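Cry23AA1 (PDB 4RHZ) is probably a pore-forming insecticidal toxin of the aerolysin type that binds zinc and works in a binary complex with Cry37Aa1. Local coordinates at residues I4-E9 with L201-K206; K15-A20 with A195-N200; P29-F34 with V89-S94; T47-N52 with V106-T111; L112-E117 with G217-A222. One frame throughout, in Å; residues are numbered along the deposited sequence.

Contact 1: residues I4-E9 with L201-K206; sequences INIQDE and LNLTNK
Ile4, Ile6 and Glu9 meet Leu201 and Leu203 where the first strand of the chain turns into helix 6-18; in this aerolysin-family fold the N-capped start of the helix packs on the loop and strand 203-205 that follow helix 191-197. The contact is mainly apolar, and no hydrogen bond crosses it. Ile4 lays the CG1 of its longer branch 3.6 Å from the carbonyl O of Leu201, with its CG2 methyl reaching toward Leu201 CB. Further along, Ile6 CD1 meets Leu203 CD1 at 4.2 Å. Both residues are buried, so branched hydrocarbon suits them; Ile6 also rests on Tyr27 and Leu203 on Phe213.

A second kind of contact sets a charged side chain against leucine. Glu9 is bent at its second torsion (chi2 -53°), which folds the carboxylate over the two methyls of Leu201 instead of extending it. Glu9 CG lies 3.7 Å from Leu201 CD1, and Glu9 CD is equally far from Leu201 CD2, so the acid group covers the leucine as well as its methylene does. Leu194 of helix 191-197 touches both residues.

One polar bond, within the first segment, caps the helix. Asn5, short and able to accept from the first turn, is the N-cap: its OD1 receives Asp8 N at 2.9 Å with an N-H...O angle of 155°, the donor standing 47° out of the amide carbonyl plane.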
# COMPACT_ATOMS: atom_id res chain seq x y z
N ILE A 4 -20.10 -3.40 -21.92
CA ILE A 4 -21.42 -3.33 -22.49
C ILE A 4 -21.34 -2.58 -23.81
O ILE A 4 -21.07 -1.38 -23.82
CB ILE A 4 -22.36 -2.54 -21.60
CG1 ILE A 4 -22.41 -3.17 -20.18
CG2 ILE A 4 -23.81 -2.44 -22.30
CD1 ILE A 4 -22.90 -4.68 -20.19
N ASN A 5 -21.55 -3.28 -24.92
CA ASN A 5 -21.58 -2.60 -26.24
C ASN A 5 -23.04 -2.10 -26.55
O ASN A 5 -23.90 -2.93 -26.74
CB ASN A 5 -21.09 -3.58 -27.31
CG ASN A 5 -20.98 -2.94 -28.68
OD1 ASN A 5 -21.94 -2.31 -29.15
ND2 ASN A 5 -19.82 -3.06 -29.32
N ILE A 6 -23.31 -0.80 -26.46
CA ILE A 6 -24.63 -0.24 -26.65
C ILE A 6 -25.28 -0.78 -27.95
O ILE A 6 -26.34 -1.41 -27.90
CB ILE A 6 -24.59 1.27 -26.70
CG1 ILE A 6 -24.07 1.84 -25.37
CG2 ILE A 6 -26.03 1.87 -26.99
CD1 ILE A 6 -24.84 1.34 -24.20
N GLN A 7 -24.55 -0.66 -29.07
CA GLN A 7 -24.98 -1.21 -30.31
C GLN A 7 -25.34 -2.65 -30.25
O GLN A 7 -26.41 -2.99 -30.78
CB GLN A 7 -24.04 -0.86 -31.46
CG GLN A 7 -24.20 0.59 -31.85
CD GLN A 7 -23.48 0.92 -33.15
OE1 GLN A 7 -22.25 1.01 -33.16
NE2 GLN A 7 -24.25 1.17 -34.24
N ASP A 8 -24.53 -3.52 -29.65
CA ASP A 8 -24.89 -4.94 -29.64
C ASP A 8 -26.18 -5.12 -28.84
O ASP A 8 -26.92 -6.07 -29.07
CB ASP A 8 -23.82 -5.84 -29.00
CG ASP A 8 -22.50 -5.93 -29.82
OD1 ASP A 8 -22.44 -5.69 -31.07
OD2 ASP A 8 -21.50 -6.30 -29.19
N GLU A 9 -26.41 -4.30 -27.83
CA GLU A 9 -27.55 -4.53 -26.96
C GLU A 9 -28.83 -3.94 -27.68
O GLU A 9 -29.93 -4.50 -27.54
CB GLU A 9 -27.44 -3.88 -25.60
CG GLU A 9 -26.35 -4.37 -24.62
CD GLU A 9 -26.32 -5.82 -24.36
OE1 GLU A 9 -27.43 -6.42 -24.31
OE2 GLU A 9 -25.18 -6.36 -24.22
N LEU A 201 -27.39 -4.33 -17.37
CA LEU A 201 -26.33 -3.75 -18.21
C LEU A 201 -25.63 -2.57 -17.53
O LEU A 201 -25.02 -1.76 -18.19
CB LEU A 201 -26.97 -3.25 -19.54
CG LEU A 201 -27.81 -4.23 -20.36
CD1 LEU A 201 -28.33 -3.56 -21.63
CD2 LEU A 201 -27.11 -5.51 -20.73
N ASN A 202 -25.75 -2.42 -16.21
CA ASN A 202 -25.05 -1.34 -15.48
C ASN A 202 -25.54 0.00 -15.92
O ASN A 202 -24.87 1.03 -15.71
CB ASN A 202 -23.50 -1.42 -15.58
CG ASN A 202 -22.91 -2.67 -14.88
OD1 ASN A 202 -23.44 -3.13 -13.88
ND2 ASN A 202 -21.84 -3.24 -15.44
N LEU A 203 -26.73 0.01 -16.52
CA LEU A 203 -27.37 1.27 -16.89
C LEU A 203 -28.69 1.39 -16.17
O LEU A 203 -29.44 0.40 -16.09
CB LEU A 203 -27.67 1.31 -18.38
CG LEU A 203 -26.48 1.21 -19.27
CD1 LEU A 203 -26.89 0.56 -20.64
CD2 LEU A 203 -25.89 2.63 -19.40
N THR A 204 -28.99 2.61 -15.73
CA THR A 204 -30.24 2.91 -15.08
C THR A 204 -30.86 4.17 -15.70
O THR A 204 -30.17 5.13 -16.05
CB THR A 204 -30.03 3.17 -13.52
OG1 THR A 204 -28.96 4.09 -13.38
CG2 THR A 204 -29.68 1.90 -12.76
N ASN A 205 -32.18 4.17 -15.81
CA ASN A 205 -32.96 5.30 -16.36
C ASN A 205 -33.08 6.30 -15.24
O ASN A 205 -33.68 6.01 -14.22
CB ASN A 205 -34.36 4.77 -16.70
CG ASN A 205 -35.23 5.77 -17.43
OD1 ASN A 205 -34.97 7.01 -17.46
ND2 ASN A 205 -36.30 5.22 -18.08
N LYS A 206 -32.50 7.47 -15.38
CA LYS A 206 -32.57 8.38 -14.28
C LYS A 206 -33.67 9.42 -14.52
O LYS A 206 -33.75 10.40 -13.75
CB LYS A 206 -31.20 9.07 -14.05
CG LYS A 206 -30.12 8.25 -13.33
CD LYS A 206 -30.36 8.12 -11.79
CE LYS A 206 -30.97 6.75 -11.43
NZ LYS A 206 -32.05 6.74 -10.35

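Contact 2: residues K15-A20 with A195-N200; sequences KEVYGA and ADYNPN
Tyr197 carries CG anti to its backbone N (chi1 -174°), which sends the ring out from the last turn of helix 191-197 toward helix 6-18. Glu16 meets it with a chain that leaves beside its own backbone N and then runs straight (chi2 -179°). The phenol and the carboxylate join in one hydrogen bond: Tyr197 OH donates to Glu16 OE1 at 2.6 Å, and OE1 accepts with its anti lone pair, the one facing away from the other oxygen. OE1 comes to the edge of the ring, near its plane, while the carboxylate itself is turned 56° from it. A long acid and a tyrosine suit this exposed place, since the backbones stand well apart, Val17 CA and Tyr197 CA being 10.1 Å from each other.

Val17 adds an apolar touch, its CG2 lying 3.7 Å from Tyr197 CE1, with the two side chains passing in opposite directions. Just after the tyrosine, Asn198 OD1 accepts from Asn200 N at 2.9 Å in an Asx turn that shapes the exit from the helix.

Both helices end here. Tyr13, one turn earlier on helix 6-18, packs edge-to-face on Tyr197, and Asn12 makes a weak bond to Glu16 OE2, while Tyr18 lies against strand 182-190.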
# COMPACT_ATOMS: atom_id res chain seq x y z
N LYS A 15 -33.98 -7.41 -32.27
CA LYS A 15 -34.34 -8.76 -32.67
C LYS A 15 -35.45 -9.32 -31.79
O LYS A 15 -36.33 -9.97 -32.28
CB LYS A 15 -33.15 -9.69 -32.66
CG LYS A 15 -32.18 -9.37 -33.78
CD LYS A 15 -31.02 -10.36 -33.92
CE LYS A 15 -30.06 -9.85 -34.99
NZ LYS A 15 -28.78 -10.64 -35.10
N GLU A 16 -35.41 -9.02 -30.50
CA GLU A 16 -36.37 -9.60 -29.60
C GLU A 16 -37.72 -8.95 -29.76
O GLU A 16 -38.75 -9.64 -29.70
CB GLU A 16 -35.93 -9.52 -28.13
CG GLU A 16 -34.81 -10.57 -27.83
CD GLU A 16 -34.35 -10.57 -26.38
OE1 GLU A 16 -34.72 -9.63 -25.61
OE2 GLU A 16 -33.64 -11.52 -26.00
N VAL A 17 -37.73 -7.64 -29.95
CA VAL A 17 -38.95 -6.91 -29.90
C VAL A 17 -39.70 -6.99 -31.23
O VAL A 17 -40.94 -7.14 -31.22
CB VAL A 17 -38.71 -5.47 -29.50
CG1 VAL A 17 -39.96 -4.59 -29.83
CG2 VAL A 17 -38.34 -5.39 -27.99
N TYR A 18 -38.96 -6.94 -32.35
CA TYR A 18 -39.55 -6.85 -33.68
C TYR A 18 -39.42 -8.13 -34.47
O TYR A 18 -39.98 -8.23 -35.56
CB TYR A 18 -38.92 -5.67 -34.50
CG TYR A 18 -39.28 -4.35 -33.87
CD1 TYR A 18 -40.58 -3.90 -33.87
CD2 TYR A 18 -38.34 -3.61 -33.16
CE1 TYR A 18 -40.95 -2.73 -33.24
CE2 TYR A 18 -38.71 -2.44 -32.51
CZ TYR A 18 -40.02 -2.00 -32.58
OH TYR A 18 -40.43 -0.85 -31.93
N GLY A 19 -38.66 -9.10 -33.97
CA GLY A 19 -38.41 -10.32 -34.79
C GLY A 19 -37.46 -10.05 -35.94
O GLY A 19 -37.31 -10.89 -36.81
N ALA A 20 -36.77 -8.90 -35.95
CA ALA A 20 -35.75 -8.65 -37.00
C ALA A 20 -34.70 -9.73 -36.94
O ALA A 20 -34.44 -10.23 -35.88
CB ALA A 20 -35.10 -7.25 -36.81
N ALA A 195 -32.20 0.80 -20.89
CA ALA A 195 -32.05 0.53 -19.45
C ALA A 195 -33.37 -0.01 -18.86
O ALA A 195 -33.37 -0.98 -18.10
CB ALA A 195 -31.55 1.81 -18.73
N ASP A 196 -34.51 0.57 -19.25
CA ASP A 196 -35.80 -0.03 -18.89
C ASP A 196 -35.95 -1.44 -19.44
O ASP A 196 -36.57 -2.30 -18.80
CB ASP A 196 -36.96 0.81 -19.40
CG ASP A 196 -37.01 2.18 -18.76
OD1 ASP A 196 -36.56 2.29 -17.61
OD2 ASP A 196 -37.49 3.13 -19.42
N TYR A 197 -35.43 -1.70 -20.63
CA TYR A 197 -35.62 -3.03 -21.20
C TYR A 197 -34.78 -4.08 -20.49
O TYR A 197 -35.20 -5.24 -20.35
CB TYR A 197 -35.27 -3.02 -22.66
CG TYR A 197 -35.56 -4.30 -23.41
CD1 TYR A 197 -36.87 -4.63 -23.76
CD2 TYR A 197 -34.54 -5.15 -23.83
CE1 TYR A 197 -37.17 -5.79 -24.47
CE2 TYR A 197 -34.81 -6.33 -24.56
CZ TYR A 197 -36.14 -6.63 -24.88
OH TYR A 197 -36.50 -7.76 -25.59
N ASN A 198 -33.55 -3.70 -20.12
CA ASN A 198 -32.60 -4.71 -19.60
C ASN A 198 -31.84 -4.12 -18.43
O ASN A 198 -30.96 -3.28 -18.63
CB ASN A 198 -31.63 -5.13 -20.68
CG ASN A 198 -30.73 -6.25 -20.23
OD1 ASN A 198 -30.54 -6.47 -19.04
ND2 ASN A 198 -30.18 -6.98 -21.19
N PRO A 199 -32.22 -4.53 -17.19
CA PRO A 199 -31.69 -3.88 -16.03
C PRO A 199 -30.30 -4.47 -15.67
O PRO A 199 -29.68 -4.00 -14.72
CB PRO A 199 -32.75 -4.21 -14.95
CG PRO A 199 -33.09 -5.69 -15.24
CD PRO A 199 -33.08 -5.70 -16.83
N ASN A 200 -29.82 -5.44 -16.44
CA ASN A 200 -28.54 -6.13 -16.19
C ASN A 200 -27.37 -5.61 -17.01
O ASN A 200 -26.47 -6.37 -17.32
CB ASN A 200 -28.69 -7.64 -16.49
CG ASN A 200 -29.76 -8.30 -15.63
OD1 ASN A 200 -30.68 -8.93 -16.14
ND2 ASN A 200 -29.67 -8.10 -14.31

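Contact 3: residues P29-F34 with V89-S94; sequences PSFKVF and VKAGTS
Ala91 meets both Phe31 and Val33 across this contact, and segment 89-94 reaches it from the end of strand 67-90. Val89 comes first: its backbone pairs with Tyr120, its carbonyl O also accepts from Ser121 OG, and its side chain turns into the interior against Ile95. Lys90 follows with an extended chain at the surface, where a long charged residue can reach solvent. At Ala91 the strand has ended, and the single methyl faces segment 29-34. Its CB lies 4.3 Å from Phe31 CE2 and just as far from Val33 CG2, so one small group sits against an aromatic ring and a branched side chain together. The approach to the ring is oblique. With CG1 anti to the backbone N (chi1 -178°), Val33 has CG2 as the branch nearest Ala91.

The two segments are not paired strands: the CA atoms of Val33 and Ala91 are 8.3 Å apart and no hydrogen bond joins them. In this aerolysin-family fold, strand 32-40 is instead bonded to strand 146-179 through Lys32 and Phe34, and Phe31 and Val33 bridge to the end of strand 67-90 through Ala91. The Phe31 ring also packs edge-to-face with Tyr27. Gly92, whose CA is 8.8 Å from Phe31 CA, has no side chain to add to the contact. Thr93 then points back toward segment 29-34, its CG2 lying 4.5 Å from Val33 CG2, a marginal approach.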
# COMPACT_ATOMS: atom_id res chain seq x y z
N PRO A 29 -27.33 12.18 -34.14
CA PRO A 29 -26.51 13.33 -33.73
C PRO A 29 -26.91 13.90 -32.35
O PRO A 29 -26.14 14.61 -31.76
CB PRO A 29 -26.79 14.39 -34.85
CG PRO A 29 -27.33 13.55 -36.09
CD PRO A 29 -28.13 12.47 -35.37
N SER A 30 -28.09 13.58 -31.82
CA SER A 30 -28.43 14.00 -30.43
C SER A 30 -27.71 13.18 -29.36
O SER A 30 -27.89 13.40 -28.14
CB SER A 30 -29.94 13.81 -30.14
OG SER A 30 -30.28 12.41 -30.14
N PHE A 31 -27.00 12.16 -29.79
CA PHE A 31 -26.43 11.25 -28.81
C PHE A 31 -25.28 11.87 -28.03
O PHE A 31 -24.32 12.36 -28.62
CB PHE A 31 -25.98 9.95 -29.39
CG PHE A 31 -25.76 8.95 -28.37
CD1 PHE A 31 -26.81 8.19 -27.91
CD2 PHE A 31 -24.49 8.81 -27.78
CE1 PHE A 31 -26.61 7.23 -26.93
CE2 PHE A 31 -24.29 7.88 -26.78
CZ PHE A 31 -25.37 7.07 -26.36
N LYS A 32 -25.40 11.87 -26.71
CA LYS A 32 -24.26 12.37 -25.95
C LYS A 32 -23.82 11.56 -24.70
O LYS A 32 -24.63 10.94 -23.98
CB LYS A 32 -24.31 13.91 -25.73
CG LYS A 32 -25.59 14.44 -25.09
CD LYS A 32 -25.53 15.99 -24.79
CE LYS A 32 -26.50 16.40 -23.64
NZ LYS A 32 -25.85 17.30 -22.60
N VAL A 33 -22.51 11.55 -24.50
CA VAL A 33 -21.92 11.04 -23.27
C VAL A 33 -21.36 12.23 -22.45
O VAL A 33 -20.70 13.09 -22.97
CB VAL A 33 -20.81 10.06 -23.57
CG1 VAL A 33 -20.19 9.48 -22.22
CG2 VAL A 33 -21.31 8.95 -24.50
N PHE A 34 -21.62 12.27 -21.17
CA PHE A 34 -21.11 13.37 -20.36
C PHE A 34 -21.08 12.99 -18.86
O PHE A 34 -21.50 11.83 -18.48
CB PHE A 34 -21.99 14.65 -20.58
CG PHE A 34 -23.46 14.43 -20.27
CD1 PHE A 34 -24.01 14.87 -19.06
CD2 PHE A 34 -24.30 13.73 -21.18
CE1 PHE A 34 -25.40 14.67 -18.79
CE2 PHE A 34 -25.67 13.53 -20.90
CZ PHE A 34 -26.22 13.98 -19.71
N VAL A 89 -18.15 0.24 -20.96
CA VAL A 89 -19.19 0.59 -21.92
C VAL A 89 -18.55 1.09 -23.21
O VAL A 89 -17.53 1.82 -23.20
CB VAL A 89 -20.21 1.59 -21.29
CG1 VAL A 89 -19.60 3.01 -21.02
CG2 VAL A 89 -21.57 1.64 -22.07
N LYS A 90 -19.09 0.61 -24.35
CA LYS A 90 -18.71 1.12 -25.66
C LYS A 90 -19.93 1.72 -26.41
O LYS A 90 -20.91 1.01 -26.77
CB LYS A 90 -18.14 -0.01 -26.47
CG LYS A 90 -17.67 0.39 -27.91
CD LYS A 90 -16.89 -0.82 -28.49
CE LYS A 90 -16.37 -0.57 -29.88
NZ LYS A 90 -15.48 0.60 -29.89
N ALA A 91 -19.83 3.03 -26.62
CA ALA A 91 -20.85 3.86 -27.27
C ALA A 91 -20.24 4.16 -28.58
O ALA A 91 -19.33 3.46 -28.99
CB ALA A 91 -21.05 5.13 -26.51
N GLY A 92 -20.66 5.21 -29.25
CA GLY A 92 -20.13 5.41 -30.60
C GLY A 92 -18.84 6.23 -30.66
O GLY A 92 -18.04 6.13 -31.61
N THR A 93 -18.66 7.06 -29.68
CA THR A 93 -17.48 7.90 -29.59
C THR A 93 -16.57 7.41 -28.38
O THR A 93 -17.02 6.75 -27.45
CB THR A 93 -18.00 9.37 -29.48
OG1 THR A 93 -16.92 10.25 -29.21
CG2 THR A 93 -19.02 9.52 -28.37
N SER A 94 -15.29 7.68 -28.46
CA SER A 94 -14.33 7.46 -27.35
C SER A 94 -14.82 7.91 -25.98
O SER A 94 -15.17 9.08 -25.81
CB SER A 94 -13.10 8.33 -27.61
OG SER A 94 -12.04 7.48 -27.91

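Contact 4: residues T47-N52 with V106-T111; sequences TEPVNN and VNSDVT
A polar surface contact joins Glu48 and Pro49, just ahead of strand 50-61, to Asn107 and Ser108 in the turn between the antiparallel strands 96-105 and 111-119. In aerolysin-type toxins a hairpin of this kind is thought to become part of the pore, and this one is probably its counterpart. One bond crosses the contact: Asn107 ND2 donates to Glu48 OE2 at 3.3 Å, a fairly long distance, with an N-H...O angle of 155°. It uses the anti lone pair of OE2; the side chains cross at about a right angle, and the carboxylate and amide planes stand 83° apart. Glu48 is extended beyond CG, which carries its acid past the Val106 carbonyl. Asn107 has a positive phi (76°), a backbone shape asparagine tolerates well.

Pro49 CD faces Ser108 OG at 4.3 Å; that hydroxyl is buried here with no partner in the model. Glu48 OE1 is hydrogen-bonded to Thr105 OG1 of the Cry37Aa1 chain, probably the stronger partner. A strand of that chain pairs in parallel with Val50, Asn51 and Asn52, so the sheet runs on across the interface. The carboxylate therefore ties the hairpin turn to the partner protein, and its two bonds would suit an ionised acid without proving its charge.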
# COMPACT_ATOMS: atom_id res chain seq x y z
N THR A 47 -3.77 -0.16 4.84
CA THR A 47 -2.64 -1.00 5.20
C THR A 47 -1.50 -0.01 5.54
O THR A 47 -1.24 0.95 4.77
CB THR A 47 -2.27 -1.92 4.03
OG1 THR A 47 -3.29 -2.93 3.92
CG2 THR A 47 -0.95 -2.66 4.29
N GLU A 48 -0.85 -0.19 6.68
CA GLU A 48 0.18 0.81 7.06
C GLU A 48 1.43 0.74 6.18
O GLU A 48 1.83 -0.33 5.71
CB GLU A 48 0.57 0.63 8.54
CG GLU A 48 -0.49 1.06 9.59
CD GLU A 48 0.10 1.04 11.03
OE1 GLU A 48 1.33 0.72 11.18
OE2 GLU A 48 -0.65 1.33 11.98
N PRO A 49 2.06 1.88 5.94
CA PRO A 49 3.43 1.77 5.38
C PRO A 49 4.43 0.94 6.22
O PRO A 49 4.24 0.80 7.43
CB PRO A 49 3.92 3.25 5.34
CG PRO A 49 2.72 4.10 5.56
CD PRO A 49 1.65 3.26 6.21
N VAL A 50 5.42 0.36 5.56
CA VAL A 50 6.38 -0.48 6.18
C VAL A 50 7.87 0.03 6.00
O VAL A 50 8.35 0.20 4.86
CB VAL A 50 6.27 -1.97 5.68
CG1 VAL A 50 7.38 -2.84 6.31
CG2 VAL A 50 4.86 -2.57 6.04
N ASN A 51 8.58 0.18 7.14
CA ASN A 51 9.97 0.57 7.18
C ASN A 51 10.76 -0.68 7.02
O ASN A 51 10.61 -1.59 7.79
CB ASN A 51 10.33 1.24 8.55
CG ASN A 51 9.88 2.73 8.61
OD1 ASN A 51 9.40 3.32 7.59
ND2 ASN A 51 10.05 3.36 9.79
N ASN A 52 11.62 -0.69 6.03
CA ASN A 52 12.51 -1.77 5.77
C ASN A 52 13.96 -1.25 5.93
O ASN A 52 14.35 -0.23 5.35
CB ASN A 52 12.34 -2.26 4.29
CG ASN A 52 10.95 -2.92 4.08
OD1 ASN A 52 10.75 -4.11 4.41
ND2 ASN A 52 9.97 -2.08 3.77
N VAL A 106 -3.95 5.06 6.71
CA VAL A 106 -4.61 5.15 8.01
C VAL A 106 -3.57 5.13 9.12
O VAL A 106 -2.56 4.41 9.07
CB VAL A 106 -5.72 4.05 8.31
CG1 VAL A 106 -7.09 4.27 7.50
CG2 VAL A 106 -5.16 2.63 8.18
N ASN A 107 -3.87 5.96 10.12
CA ASN A 107 -3.03 6.17 11.30
C ASN A 107 -1.81 7.05 11.01
O ASN A 107 -1.00 7.27 11.93
CB ASN A 107 -2.66 4.84 12.03
CG ASN A 107 -3.89 3.88 12.27
OD1 ASN A 107 -4.98 4.32 12.65
ND2 ASN A 107 -3.68 2.55 12.05
N SER A 108 -1.66 7.59 9.79
CA SER A 108 -0.53 8.53 9.52
C SER A 108 -0.74 9.69 8.56
O SER A 108 -1.87 10.12 8.31
CB SER A 108 0.77 7.81 9.18
OG SER A 108 0.61 6.93 8.09
N ASP A 109 0.36 10.20 8.02
CA ASP A 109 0.41 11.62 7.67
C ASP A 109 1.01 11.89 6.29
O ASP A 109 1.30 13.02 5.88
CB ASP A 109 1.20 12.37 8.76
CG ASP A 109 2.59 12.82 8.31
OD1 ASP A 109 2.67 14.01 7.88
OD2 ASP A 109 3.57 12.00 8.36
N VAL A 110 1.22 10.81 5.59
CA VAL A 110 1.84 10.89 4.31
C VAL A 110 0.70 10.69 3.27
O VAL A 110 -0.30 10.01 3.55
CB VAL A 110 3.02 9.90 4.31
CG1 VAL A 110 2.75 8.78 5.36
CG2 VAL A 110 3.34 9.36 2.93
N THR A 111 0.87 11.37 2.14
CA THR A 111 -0.07 11.47 1.06
C THR A 111 0.60 11.02 -0.23
O THR A 111 1.68 11.53 -0.52
CB THR A 111 -0.53 12.95 0.88
OG1 THR A 111 -1.84 13.09 1.43
CG2 THR A 111 -0.59 13.40 -0.61

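Contact 5: residues L112-E117 with G217-A222; sequences LTVSAE and GFIEGA
Ile219 faces Val114 and Ala116 across the gap between two sheets, and these three buried residues make the contact. It is face-to-face packing of sheets in an aerolysin-family fold, with strand 111-119 forming one arm of the hairpin it shares with strand 96-105. Ile219 CD1 rests 3.9 Å from Ala116 CB, while Ile219 CG1 comes within 4.2 Å of Val114 CG1, the isoleucine and valine meeting tip to tip. No hydrogen bond passes between the segments; the CA atoms of Ala116 and Ile219 are 7.4 Å apart, too far for paired strands. Residue size fits this spacing: the small alanine lets CD1 of the isoleucine come close to it, and the shorter valine brings its CG1 up beside it.

Torsions set the tips. Ile219 has CG1 anti to its backbone N (chi1 178°), directed at the opposite strand. Val114 holds CG1 between its backbone N and carbonyl carbon (chi1 68°), a crowded position that turns this methyl to Ile219.

Outward, Phe103 touches both Val114 and Ile219. Backbone bonds from Val114 to Phe101 and from Ala116 to Gln99 keep strand 111-119 beside strand 96-105. The side chain of Val114 is about 8 Å from the bound zinc, close to the site without taking part in it.

Strand 111-119 belongs to the small sheet and strand 211-235 to the large one, whose strands 67-90 and 146-179 also line the interface, through Glu81 and Ser83 and through Tyr159.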
# COMPACT_ATOMS: atom_id res chain seq x y z
N LEU A 112 -0.01 10.12 -1.01
CA LEU A 112 0.58 9.91 -2.34
C LEU A 112 -0.36 10.25 -3.52
O LEU A 112 -1.59 10.03 -3.45
CB LEU A 112 1.30 8.55 -2.48
CG LEU A 112 0.57 7.26 -2.83
CD1 LEU A 112 -0.05 7.35 -4.21
CD2 LEU A 112 1.47 6.04 -2.85
N THR A 113 0.26 10.78 -4.56
CA THR A 113 -0.40 11.19 -5.78
C THR A 113 -0.12 10.28 -6.93
O THR A 113 1.04 10.05 -7.30
CB THR A 113 -0.00 12.62 -6.17
OG1 THR A 113 -0.64 13.50 -5.26
CG2 THR A 113 -0.51 13.01 -7.61
N VAL A 114 -1.20 9.77 -7.50
CA VAL A 114 -1.08 8.89 -8.65
C VAL A 114 -2.23 9.12 -9.66
O VAL A 114 -3.36 9.48 -9.30
CB VAL A 114 -0.96 7.41 -8.20
CG1 VAL A 114 -2.26 6.92 -7.59
CG2 VAL A 114 -0.58 6.51 -9.36
N SER A 115 -1.94 8.90 -10.93
CA SER A 115 -2.86 9.24 -11.99
C SER A 115 -2.97 8.03 -12.90
O SER A 115 -2.00 7.28 -13.11
CB SER A 115 -2.29 10.40 -12.83
OG SER A 115 -2.54 11.67 -12.23
N ALA A 116 -4.15 7.84 -13.49
CA ALA A 116 -4.25 6.84 -14.53
C ALA A 116 -5.30 7.25 -15.57
O ALA A 116 -6.20 8.06 -15.29
CB ALA A 116 -4.53 5.46 -13.93
N GLU A 117 -5.11 6.73 -16.78
CA GLU A 117 -6.04 6.86 -17.85
C GLU A 117 -7.04 5.68 -17.93
O GLU A 117 -6.67 4.54 -18.18
CB GLU A 117 -5.37 7.07 -19.22
CG GLU A 117 -6.42 7.87 -20.07
CD GLU A 117 -5.88 8.57 -21.24
OE1 GLU A 117 -6.71 9.05 -22.04
OE2 GLU A 117 -4.64 8.63 -21.39
N GLY A 217 -13.50 -0.36 -11.99
CA GLY A 217 -12.10 -0.73 -12.28
C GLY A 217 -11.22 -0.64 -11.06
O GLY A 217 -11.70 -0.72 -9.91
N PHE A 218 -9.93 -0.44 -11.27
CA PHE A 218 -9.03 -0.30 -10.11
C PHE A 218 -7.81 0.60 -10.37
O PHE A 218 -7.50 0.88 -11.52
CB PHE A 218 -8.64 -1.68 -9.58
CG PHE A 218 -7.82 -2.46 -10.56
CD1 PHE A 218 -6.43 -2.35 -10.55
CD2 PHE A 218 -8.44 -3.33 -11.49
CE1 PHE A 218 -5.65 -3.09 -11.46
CE2 PHE A 218 -7.69 -4.07 -12.40
CZ PHE A 218 -6.29 -3.94 -12.42
N ILE A 219 -7.12 1.03 -9.31
CA ILE A 219 -5.77 1.63 -9.43
C ILE A 219 -4.96 0.92 -8.32
O ILE A 219 -5.40 0.85 -7.17
CB ILE A 219 -5.89 3.16 -9.26
CG1 ILE A 219 -4.54 3.87 -9.31
CG2 ILE A 219 -6.59 3.56 -7.93
CD1 ILE A 219 -3.84 3.66 -10.55
N GLU A 220 -3.85 0.28 -8.68
CA GLU A 220 -3.07 -0.40 -7.73
C GLU A 220 -1.57 -0.09 -7.95
O GLU A 220 -1.17 0.34 -9.05
CB GLU A 220 -3.33 -1.90 -7.71
CG GLU A 220 -2.65 -2.60 -8.81
CD GLU A 220 -2.75 -4.13 -8.72
OE1 GLU A 220 -2.80 -4.70 -7.59
OE2 GLU A 220 -2.74 -4.78 -9.79
N GLY A 221 -0.75 -0.31 -6.91
CA GLY A 221 0.69 0.17 -6.91
C GLY A 221 1.46 -0.22 -5.63
O GLY A 221 0.86 -0.64 -4.63
N ALA A 222 2.78 -0.07 -5.68
CA ALA A 222 3.65 -0.34 -4.55
C ALA A 222 4.83 0.55 -4.84
O ALA A 222 5.41 0.44 -5.91
CB ALA A 222 4.10 -1.83 -4.53

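Contacts 1, 2 and 3 cluster at one end of the elongated molecule. Contacts 1 and 2 have centres 11 Å apart, share helix 6-18, and are joined by a probable hydrogen bond from Asn205 ND2 to Asp196 OD1. Contact 3 lies 12 Å from contact 1, centre to centre, and meets it through backbone bonds between Ile4, Ile6 and Lys90. Contact 5 sits almost at the centre of the chain, near the zinc held by His79, Glu130 and His132, which the other contacts lie away from. Contact 4 adjoins it in sequence, centres 17 Å apart, but faces Cry37Aa1; its centre is about 40 Å from that of contact 1 and 50 Å from that of contact 2.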